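Local coordinates for macro domain-containing protein (Thermosipho africanus, PDB 7OMU) that combines a DarT-family domain with a macro domain in one chain and holds adenosine-5-diphosphoribose in a pocket of its C-terminal half, at residues A[25-30]-A[107-112]; A[88-93]-A[213-218]; A[183-188]-A[203-208]. The protein carries 1 engineered substitution. One frame throughout, in Å; residues are numbered along the deposited sequence.

From the N terminus, strand 25-31 comes first, and interaction 1 closes a loop of 76 residues that holds both helices and strands by pairing that strand with strand 107-113. Segment 88-93, which leads into helix 92-99, lies inside that loop and finds its partner only at 213-218, so interactions 1 and 2 cross along the chain. Interaction 3 follows interaction 1 in series and is nested within the loop closed by interaction 2; it pairs strands 182-187 and 207-209, which helix 190-200 connects. Interactions 1 and 3 share one mixed sheet, where strands 107-113 and 182-187 are neighbours. Interaction 2 packs against it: Pro89 meets Tyr27, and Phe213 meets both Ile109 and Tyr186.

Interaction 1: residues A[25-30]-A[107-112]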
loop_
_atom_site.group_PDB
_atom_site.type_symbol
_atom_site.label_atom_id
_atom_site.label_comp_id
_atom_site.label_asym_id
_atom_site.label_seq_id
_atom_site.Cartn_x
_atom_site.Cartn_y
_atom_site.Cartn_z
ATOM N N GLU A 25 -8.723 16.309 2.735
ATOM C CA GLU A 25 -9.484 15.785 3.896
ATOM C C GLU A 25 -8.487 15.245 4.928
ATOM O O GLU A 25 -7.344 14.966 4.550
ATOM C CB GLU A 25 -10.389 14.639 3.452
ATOM C CG GLU A 25 -11.682 15.080 2.792
ATOM C CD GLU A 25 -12.485 13.944 2.180
ATOM O OE1 GLU A 25 -11.853 12.947 1.750
ATOM O OE2 GLU A 25 -13.738 14.051 2.152
ATOM N N LEU A 26 -8.910 15.096 6.181
ATOM C CA LEU A 26 -8.178 14.325 7.219
ATOM C C LEU A 26 -8.952 13.026 7.480
ATOM O O LEU A 26 -10.146 12.965 7.136
ATOM C CB LEU A 26 -8.036 15.180 8.480
ATOM C CG LEU A 26 -7.118 16.393 8.347
ATOM C CD1 LEU A 26 -7.373 17.386 9.464
ATOM C CD2 LEU A 26 -5.658 15.984 8.348
ATOM N N TYR A 27 -8.291 12.017 8.049
ATOM C CA TYR A 27 -8.758 10.608 8.044
ATOM C C TYR A 27 -8.561 9.976 9.421
ATOM O O TYR A 27 -7.448 10.054 9.971
ATOM C CB TYR A 27 -8.003 9.831 6.966
ATOM C CG TYR A 27 -8.114 10.425 5.585
ATOM C CD1 TYR A 27 -9.215 10.168 4.783
ATOM C CD2 TYR A 27 -7.131 11.266 5.085
ATOM C CE1 TYR A 27 -9.338 10.727 3.522
ATOM C CE2 TYR A 27 -7.234 11.820 3.819
ATOM C CZ TYR A 27 -8.342 11.553 3.034
ATOM O OH TYR A 27 -8.449 12.108 1.791
ATOM N N TYR A 28 -9.627 9.375 9.959
ATOM C CA TYR A 28 -9.625 8.599 11.225
ATOM C C TYR A 28 -9.975 7.147 10.895
ATOM O O TYR A 28 -11.081 6.899 10.375
ATOM C CB TYR A 28 -10.606 9.210 12.223
ATOM C CG TYR A 28 -10.705 8.484 13.540
ATOM C CD1 TYR A 28 -9.752 8.653 14.531
ATOM C CD2 TYR A 28 -11.764 7.631 13.804
ATOM C CE1 TYR A 28 -9.857 8.001 15.754
ATOM C CE2 TYR A 28 -11.875 6.962 15.013
ATOM C CZ TYR A 28 -10.922 7.148 15.995
ATOM O OH TYR A 28 -11.052 6.482 17.181
ATOM N N ILE A 29 -9.040 6.230 11.156
ATOM C CA ILE A 29 -9.222 4.757 10.985
ATOM C C ILE A 29 -9.994 4.233 12.195
ATOM O O ILE A 29 -9.622 4.610 13.322
ATOM C CB ILE A 29 -7.862 4.049 10.847
ATOM C CG1 ILE A 29 -7.066 4.576 9.652
ATOM C CG2 ILE A 29 -8.042 2.541 10.774
ATOM C CD1 ILE A 29 -5.594 4.256 9.726
ATOM N N THR A 30 -11.001 3.387 11.974
ATOM C CA THR A 30 -11.801 2.747 13.053
ATOM C C THR A 30 -12.458 1.454 12.559
ATOM O O THR A 30 -12.545 1.249 11.334
ATOM C CB THR A 30 -12.868 3.708 13.590
ATOM O OG1 THR A 30 -13.319 3.201 14.848
ATOM C CG2 THR A 30 -14.033 3.890 12.641
ATOM N N LEU A 107 -13.219 -2.651 8.613
ATOM C CA LEU A 107 -12.598 -1.317 8.819
ATOM C C LEU A 107 -13.342 -0.244 8.026
ATOM O O LEU A 107 -13.922 -0.554 6.956
ATOM C CB LEU A 107 -11.125 -1.372 8.405
ATOM C CG LEU A 107 -10.209 -2.150 9.346
ATOM C CD1 LEU A 107 -8.767 -2.077 8.869
ATOM C CD2 LEU A 107 -10.320 -1.630 10.772
ATOM N N ALA A 108 -13.285 0.979 8.552
ATOM C CA ALA A 108 -13.825 2.212 7.943
ATOM C C ALA A 108 -12.851 3.361 8.214
ATOM O O ALA A 108 -12.360 3.472 9.349
ATOM C CB ALA A 108 -15.194 2.493 8.500
ATOM N N ILE A 109 -12.562 4.166 7.193
ATOM C CA ILE A 109 -11.777 5.426 7.324
ATOM C C ILE A 109 -12.776 6.585 7.280
ATOM O O ILE A 109 -13.476 6.732 6.263
ATOM C CB ILE A 109 -10.683 5.504 6.242
ATOM C CG1 ILE A 109 -9.658 4.382 6.436
ATOM C CG2 ILE A 109 -10.013 6.869 6.224
ATOM C CD1 ILE A 109 -9.042 3.877 5.155
ATOM N N VAL A 110 -12.886 7.321 8.386
ATOM C CA VAL A 110 -13.828 8.463 8.540
ATOM C C VAL A 110 -13.096 9.719 8.072
ATOM O O VAL A 110 -12.047 10.033 8.655
ATOM C CB VAL A 110 -14.334 8.597 9.989
ATOM C CG1 VAL A 110 -15.270 9.789 10.155
ATOM C CG2 VAL A 110 -15.005 7.314 10.462
ATOM N N ALA A 111 -13.618 10.371 7.036
ATOM C CA ALA A 111 -13.064 11.614 6.460
ATOM C C ALA A 111 -13.541 12.809 7.291
ATOM O O ALA A 111 -14.744 12.884 7.599
ATOM C CB ALA A 111 -13.472 11.742 5.016
ATOM N N VAL A 112 -12.614 13.700 7.642
ATOM C CA VAL A 112 -12.866 14.957 8.400
ATOM C C VAL A 112 -12.428 16.116 7.501
ATOM O O VAL A 112 -11.365 15.984 6.883
ATOM C CB VAL A 112 -12.106 14.931 9.739
ATOM C CG1 VAL A 112 -12.252 16.235 10.509
ATOM C CG2 VAL A 112 -12.535 13.752 10.599
#
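An antiparallel strand pair at one side of the mixed sheet of the DarT-family domain brings Leu26, Tyr28 and Thr30 opposite Val112, Val110 and Ala108. Each is a hydrogen-bonded pair with a bond in both directions: Leu26 N reaches Val112 O at 2.7 Å and Val112 N returns to Leu26 O, Tyr28 N gives to Val110 O at 2.8 Å, and Thr30 N gives to Ala108 O at 3.0 Å. The other side of strand 107-113 bonds through Ile109 and Ala111 to strand 182-187. Tyr27 and Ile29 share a face with Ile109 and Ala111. There the side chains of Ile29 and Ile109 lie side by side, Ile29 CG1 4.1 Å from Ile109 CG1, and Leu94 of helix 92-99 covers them. On the sheet face that carries Tyr28, the CG2 methyls of Thr30 and Val110 meet, while Thr30 OG1 bonds to Asn34 and Tyr28 OH to Lys58. The Glu25 carboxylate passes the CB of Ala111 and bonds through OE1 to Tyr186 OH. With its CG anti to the backbone N (chi1 179°), Tyr28 swings its ring away from strand 107-113. Ile109 CG2 comes within 3.7 Å of Tyr27 CB and stands obliquely to the Tyr27 ring.

Interaction 2: residues A[88-93]-A[213-218]; sequences QPRNPM and FFFLPN
Arg90 lays its side chain across the ring of Phe215. Its CG approaches Phe215 CE1 at 3.4 Å, coming obliquely to the ring, and farther along the chain the guanidinium presents one face to Phe215 CD1, which sits over the centre of that group, 3.7 Å from Arg90 CZ. The two planes are inclined by 50°, so this is not a flat stack. The side chain spans the ring because it is extended from CG to NE, with CG anti to the backbone N (chi1 -169°). Beside it, the amide N of Asn91 approaches Phe215 CZ at 3.7 Å, and Asn91 O lies at the edge of the same ring, in its plane. An apolar contact brings Pro89 CG to the edge of the Phe213 ring, 3.8 Å from Phe213 CD2.

The next shell fixes the shape of segment 88-93. At Arg90, the centre of an inverse gamma turn, the backbone N donates to Gln88 OE1 at 3.0 Å. Asn91 ND2 donates to a lone pair of Gln88 O, in the carbonyl plane, while Asn91 OD1 caps the N terminus of helix 92-99 by a weak bond from Met93 N and another from Leu94 N. Arg90 NH1 bonds to Glu155 O, and the Arg90 side chain lies about 8 Å from the bound adenosine-5-diphosphoribose.

Farther out, Phe215 stacks on Phe236 and meets Tyr95 of helix 92-99 edge-to-face. Phe213 stacks on Tyr186 of strand 182-187, and both Pro89 and Phe213 rest on Ile109 of strand 107-113.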
loop_
_atom_site.group_PDB
_atom_site.type_symbol
_atom_site.label_atom_id
_atom_site.label_comp_id
_atom_site.label_asym_id
_atom_site.label_seq_id
_atom_site.Cartn_x
_atom_site.Cartn_y
_atom_site.Cartn_z
ATOM N N GLN A 88 -2.432 10.897 5.803
ATOM C CA GLN A 88 -2.360 9.695 4.940
ATOM C C GLN A 88 -2.796 8.482 5.754
ATOM O O GLN A 88 -2.052 8.019 6.612
ATOM C CB GLN A 88 -0.934 9.524 4.415
ATOM C CG GLN A 88 -0.717 8.213 3.676
ATOM C CD GLN A 88 -1.610 8.123 2.465
ATOM O OE1 GLN A 88 -2.732 7.606 2.527
ATOM N NE2 GLN A 88 -1.114 8.658 1.360
ATOM N N PRO A 89 -4.015 7.945 5.531
ATOM C CA PRO A 89 -4.471 6.746 6.239
ATOM C C PRO A 89 -3.911 5.428 5.677
ATOM O O PRO A 89 -3.865 4.462 6.423
ATOM C CB PRO A 89 -5.994 6.787 6.050
ATOM C CG PRO A 89 -6.174 7.482 4.717
ATOM C CD PRO A 89 -5.038 8.482 4.619
ATOM N N ARG A 90 -3.524 5.406 4.394
ATOM C CA ARG A 90 -2.895 4.232 3.733
ATOM C C ARG A 90 -1.437 4.159 4.194
ATOM O O ARG A 90 -0.545 4.508 3.392
ATOM C CB ARG A 90 -3.021 4.359 2.213
ATOM C CG ARG A 90 -2.657 3.103 1.438
ATOM C CD ARG A 90 -2.824 3.333 -0.054
ATOM N NE ARG A 90 -2.391 2.206 -0.870
ATOM C CZ ARG A 90 -1.118 1.901 -1.138
ATOM N NH1 ARG A 90 -0.129 2.631 -0.641
ATOM N NH2 ARG A 90 -0.836 0.856 -1.901
ATOM N N ASN A 91 -1.227 3.699 5.436
ATOM C CA ASN A 91 0.028 3.863 6.219
ATOM C C ASN A 91 0.291 2.611 7.059
ATOM O O ASN A 91 -0.573 1.745 7.169
ATOM C CB ASN A 91 -0.064 5.130 7.074
ATOM C CG ASN A 91 -1.114 5.037 8.162
ATOM O OD1 ASN A 91 -1.225 4.026 8.852
ATOM N ND2 ASN A 91 -1.886 6.096 8.330
ATOM N N PRO A 92 1.486 2.477 7.687
ATOM C CA PRO A 92 1.814 1.321 8.528
ATOM C C PRO A 92 0.781 0.866 9.570
ATOM O O PRO A 92 0.752 -0.312 9.860
ATOM C CB PRO A 92 3.055 1.818 9.283
ATOM C CG PRO A 92 3.749 2.694 8.283
ATOM C CD PRO A 92 2.623 3.406 7.571
ATOM N N MET A 93 0.006 1.795 10.137
ATOM C CA MET A 93 -1.012 1.482 11.172
ATOM C C MET A 93 -2.126 0.662 10.519
ATOM O O MET A 93 -2.415 -0.447 11.016
ATOM C CB MET A 93 -1.609 2.745 11.799
ATOM C CG MET A 93 -2.591 2.449 12.925
ATOM S SD MET A 93 -1.854 1.372 14.185
ATOM C CE MET A 93 -1.241 2.603 15.337
ATOM N N PHE A 213 -7.578 2.486 -0.465
ATOM C CA PHE A 213 -7.334 2.911 0.937
ATOM C C PHE A 213 -6.884 1.713 1.777
ATOM O O PHE A 213 -6.220 1.939 2.791
ATOM C CB PHE A 213 -8.584 3.528 1.566
ATOM C CG PHE A 213 -8.832 4.970 1.211
ATOM C CD1 PHE A 213 -9.497 5.311 0.047
ATOM C CD2 PHE A 213 -8.420 5.988 2.051
ATOM C CE1 PHE A 213 -9.728 6.639 -0.276
ATOM C CE2 PHE A 213 -8.656 7.317 1.728
ATOM C CZ PHE A 213 -9.318 7.641 0.571
ATOM N N PHE A 214 -7.233 0.490 1.370
ATOM C CA PHE A 214 -7.034 -0.748 2.165
ATOM C C PHE A 214 -6.004 -1.655 1.479
ATOM O O PHE A 214 -6.025 -2.879 1.729
ATOM C CB PHE A 214 -8.393 -1.416 2.383
ATOM C CG PHE A 214 -9.431 -0.492 2.971
ATOM C CD1 PHE A 214 -9.554 -0.344 4.346
ATOM C CD2 PHE A 214 -10.276 0.244 2.154
ATOM C CE1 PHE A 214 -10.510 0.503 4.889
ATOM C CE2 PHE A 214 -11.231 1.093 2.697
ATOM C CZ PHE A 214 -11.340 1.229 4.063
ATOM N N PHE A 215 -5.121 -1.062 0.667
ATOM C CA PHE A 215 -4.018 -1.739 -0.071
ATOM C C PHE A 215 -4.580 -2.788 -1.042
ATOM O O PHE A 215 -3.879 -3.782 -1.346
ATOM C CB PHE A 215 -3.029 -2.378 0.909
ATOM C CG PHE A 215 -2.485 -1.423 1.935
ATOM C CD1 PHE A 215 -1.485 -0.522 1.605
ATOM C CD2 PHE A 215 -2.993 -1.406 3.221
ATOM C CE1 PHE A 215 -0.995 0.369 2.546
ATOM C CE2 PHE A 215 -2.506 -0.508 4.157
ATOM C CZ PHE A 215 -1.505 0.373 3.820
ATOM N N LEU A 216 -5.811 -2.584 -1.522
ATOM C CA LEU A 216 -6.450 -3.485 -2.516
ATOM C C LEU A 216 -6.278 -2.870 -3.899
ATOM O O LEU A 216 -6.131 -1.657 -4.035
ATOM C CB LEU A 216 -7.929 -3.684 -2.173
ATOM C CG LEU A 216 -8.220 -4.501 -0.915
ATOM C CD1 LEU A 216 -9.714 -4.537 -0.624
ATOM C CD2 LEU A 216 -7.665 -5.910 -1.038
ATOM N N PRO A 217 -6.287 -3.697 -4.964
ATOM C CA PRO A 217 -6.096 -3.196 -6.320
ATOM C C PRO A 217 -7.231 -2.254 -6.743
ATOM O O PRO A 217 -8.335 -2.352 -6.221
ATOM C CB PRO A 217 -6.071 -4.465 -7.178
ATOM C CG PRO A 217 -6.842 -5.471 -6.369
ATOM C CD PRO A 217 -6.495 -5.150 -4.931
ATOM N N ASN A 218 -6.903 -1.362 -7.674
ATOM C CA ASN A 218 -7.811 -0.340 -8.250
ATOM C C ASN A 218 -8.776 -1.025 -9.223
ATOM O O ASN A 218 -9.887 -0.506 -9.428
ATOM C CB ASN A 218 -6.997 0.759 -8.927
ATOM C CG ASN A 218 -7.869 1.802 -9.580
ATOM O OD1 ASN A 218 -8.196 1.678 -10.759
ATOM N ND2 ASN A 218 -8.250 2.820 -8.823
#

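Interaction 3: residues A[183-188]-A[203-208]; sequences SAIYVS and RNIPVI
Ile185 O is held by two successive residues of the partner strand: Ile208 N donates to it at 3.0 Å, and Val207 CA adds a CA-H...O contact at 3.4 Å. This is the parallel strand pairing of a beta-alpha-beta unit, in which helix 190-200 connects strand 182-187 to strand 207-209 at the edge of the mixed sheet. The ladder starts one step earlier, where Ile185 N donates to Pro206 O with an N-H...O angle of 159°. Farther on, Val187 N makes a weak bond to Ile208 O, which also receives a CA-H...O contact from Tyr186. Strand 182-187 is tied on its other side to strand 107-113, so it lies inside the sheet.

The side chains sort onto two faces. Ile185 and Val207 share the one that helix 190-200 covers through Leu196 and Ala193. There Ile185 CD1 meets Ile205 CG2 at 3.8 Å, and Val187 CG2 leans on Val207 CG1 at 4.0 Å; Leu39 of helix 35-41 touches both Ile185 and Ile205. On the opposite face Ala184 CB packs against Ile208 CD1 at 3.8 Å, and Tyr186, its hydroxyl bonded to Glu25, stretches out beside Ile208. Because CG of Tyr186 lies anti to its carbonyl carbon (chi1 -69°), the ring runs alongside Ile208, and Tyr186 CE1 reaches Ile208 CD1 at 3.6 Å.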
loop_
_atom_site.group_PDB
_atom_site.type_symbol
_atom_site.label_atom_id
_atom_site.label_comp_id
_atom_site.label_asym_id
_atom_site.label_seq_id
_atom_site.Cartn_x
_atom_site.Cartn_y
_atom_site.Cartn_z
ATOM N N SER A 183 -16.877 14.555 6.533
ATOM C CA SER A 183 -17.143 14.681 5.074
ATOM C C SER A 183 -17.876 13.442 4.572
ATOM O O SER A 183 -18.899 13.588 3.887
ATOM C CB SER A 183 -15.870 14.833 4.281
ATOM O OG SER A 183 -15.114 15.954 4.702
ATOM N N ALA A 184 -17.311 12.272 4.853
ATOM C CA ALA A 184 -17.708 10.980 4.260
ATOM C C ALA A 184 -17.069 9.844 5.052
ATOM O O ALA A 184 -16.263 10.125 5.953
ATOM C CB ALA A 184 -17.285 10.939 2.816
ATOM N N ILE A 185 -17.428 8.607 4.721
ATOM C CA ILE A 185 -16.803 7.383 5.295
ATOM C C ILE A 185 -16.352 6.506 4.128
ATOM O O ILE A 185 -17.201 6.175 3.274
ATOM C CB ILE A 185 -17.778 6.666 6.249
ATOM C CG1 ILE A 185 -18.125 7.543 7.454
ATOM C CG2 ILE A 185 -17.224 5.316 6.679
ATOM C CD1 ILE A 185 -19.599 7.624 7.716
ATOM N N TYR A 186 -15.056 6.196 4.083
ATOM C CA TYR A 186 -14.431 5.335 3.053
ATOM C C TYR A 186 -14.470 3.892 3.554
ATOM O O TYR A 186 -14.334 3.659 4.768
ATOM C CB TYR A 186 -13.024 5.835 2.715
ATOM C CG TYR A 186 -13.011 7.156 1.992
ATOM C CD1 TYR A 186 -13.251 7.233 0.629
ATOM C CD2 TYR A 186 -12.789 8.340 2.676
ATOM C CE1 TYR A 186 -13.256 8.447 -0.038
ATOM C CE2 TYR A 186 -12.792 9.562 2.022
ATOM C CZ TYR A 186 -13.020 9.614 0.660
ATOM O OH TYR A 186 -13.022 10.813 0.018
ATOM N N VAL A 187 -14.666 2.964 2.619
ATOM C CA VAL A 187 -15.059 1.552 2.884
ATOM C C VAL A 187 -14.486 0.679 1.763
ATOM O O VAL A 187 -14.315 1.197 0.654
ATOM C CB VAL A 187 -16.593 1.467 2.984
ATOM C CG1 VAL A 187 -17.100 0.048 2.836
ATOM C CG2 VAL A 187 -17.101 2.065 4.285
ATOM N N SER A 188 -14.196 -0.592 2.052
ATOM C CA SER A 188 -13.394 -1.500 1.191
ATOM C C SER A 188 -14.137 -1.910 -0.090
ATOM O O SER A 188 -13.450 -2.016 -1.129
ATOM C CB SER A 188 -12.947 -2.707 1.967
ATOM O OG SER A 188 -14.052 -3.365 2.572
ATOM N N ARG A 203 -28.447 10.019 4.204
ATOM C CA ARG A 203 -28.046 10.283 2.793
ATOM C C ARG A 203 -26.992 11.395 2.751
ATOM O O ARG A 203 -26.108 11.331 1.884
ATOM C CB ARG A 203 -29.254 10.705 1.948
ATOM C CG ARG A 203 -30.221 9.579 1.611
ATOM C CD ARG A 203 -31.432 10.101 0.854
ATOM N NE ARG A 203 -32.257 10.973 1.684
ATOM C CZ ARG A 203 -33.364 11.602 1.280
ATOM N NH1 ARG A 203 -34.038 12.361 2.128
ATOM N NH2 ARG A 203 -33.792 11.477 0.035
ATOM N N ASN A 204 -27.095 12.363 3.666
ATOM C CA ASN A 204 -26.290 13.612 3.690
ATOM C C ASN A 204 -24.796 13.325 3.926
ATOM O O ASN A 204 -23.988 14.233 3.646
ATOM C CB ASN A 204 -26.822 14.586 4.744
ATOM C CG ASN A 204 -26.376 16.013 4.496
ATOM O OD1 ASN A 204 -26.125 16.402 3.355
ATOM N ND2 ASN A 204 -26.268 16.799 5.555
ATOM N N ILE A 205 -24.439 12.142 4.442
ATOM C CA ILE A 205 -23.021 11.722 4.668
ATOM C C ILE A 205 -22.682 10.585 3.705
ATOM O O ILE A 205 -23.094 9.447 3.924
ATOM C CB ILE A 205 -22.789 11.346 6.146
ATOM C CG1 ILE A 205 -22.849 12.604 7.020
ATOM C CG2 ILE A 205 -21.482 10.584 6.334
ATOM C CD1 ILE A 205 -22.297 12.445 8.418
ATOM N N PRO A 206 -21.911 10.860 2.625
ATOM C CA PRO A 206 -21.585 9.852 1.620
ATOM C C PRO A 206 -20.798 8.666 2.194
ATOM O O PRO A 206 -19.886 8.884 2.972
ATOM C CB PRO A 206 -20.684 10.576 0.607
ATOM C CG PRO A 206 -20.902 12.049 0.863
ATOM C CD PRO A 206 -21.296 12.157 2.319
ATOM N N VAL A 207 -21.177 7.450 1.798
ATOM C CA VAL A 207 -20.360 6.218 1.999
ATOM C C VAL A 207 -19.739 5.847 0.649
ATOM O O VAL A 207 -20.482 5.429 -0.257
ATOM C CB VAL A 207 -21.188 5.063 2.589
ATOM C CG1 VAL A 207 -20.335 3.823 2.808
ATOM C CG2 VAL A 207 -21.874 5.473 3.883
ATOM N N ILE A 208 -18.424 6.019 0.534
ATOM C CA ILE A 208 -17.639 5.826 -0.719
ATOM C C ILE A 208 -16.871 4.516 -0.609
ATOM O O ILE A 208 -16.094 4.326 0.323
ATOM C CB ILE A 208 -16.689 7.019 -0.939
ATOM C CG1 ILE A 208 -17.455 8.346 -0.956
ATOM C CG2 ILE A 208 -15.859 6.818 -2.199
ATOM C CD1 ILE A 208 -16.594 9.552 -0.672
#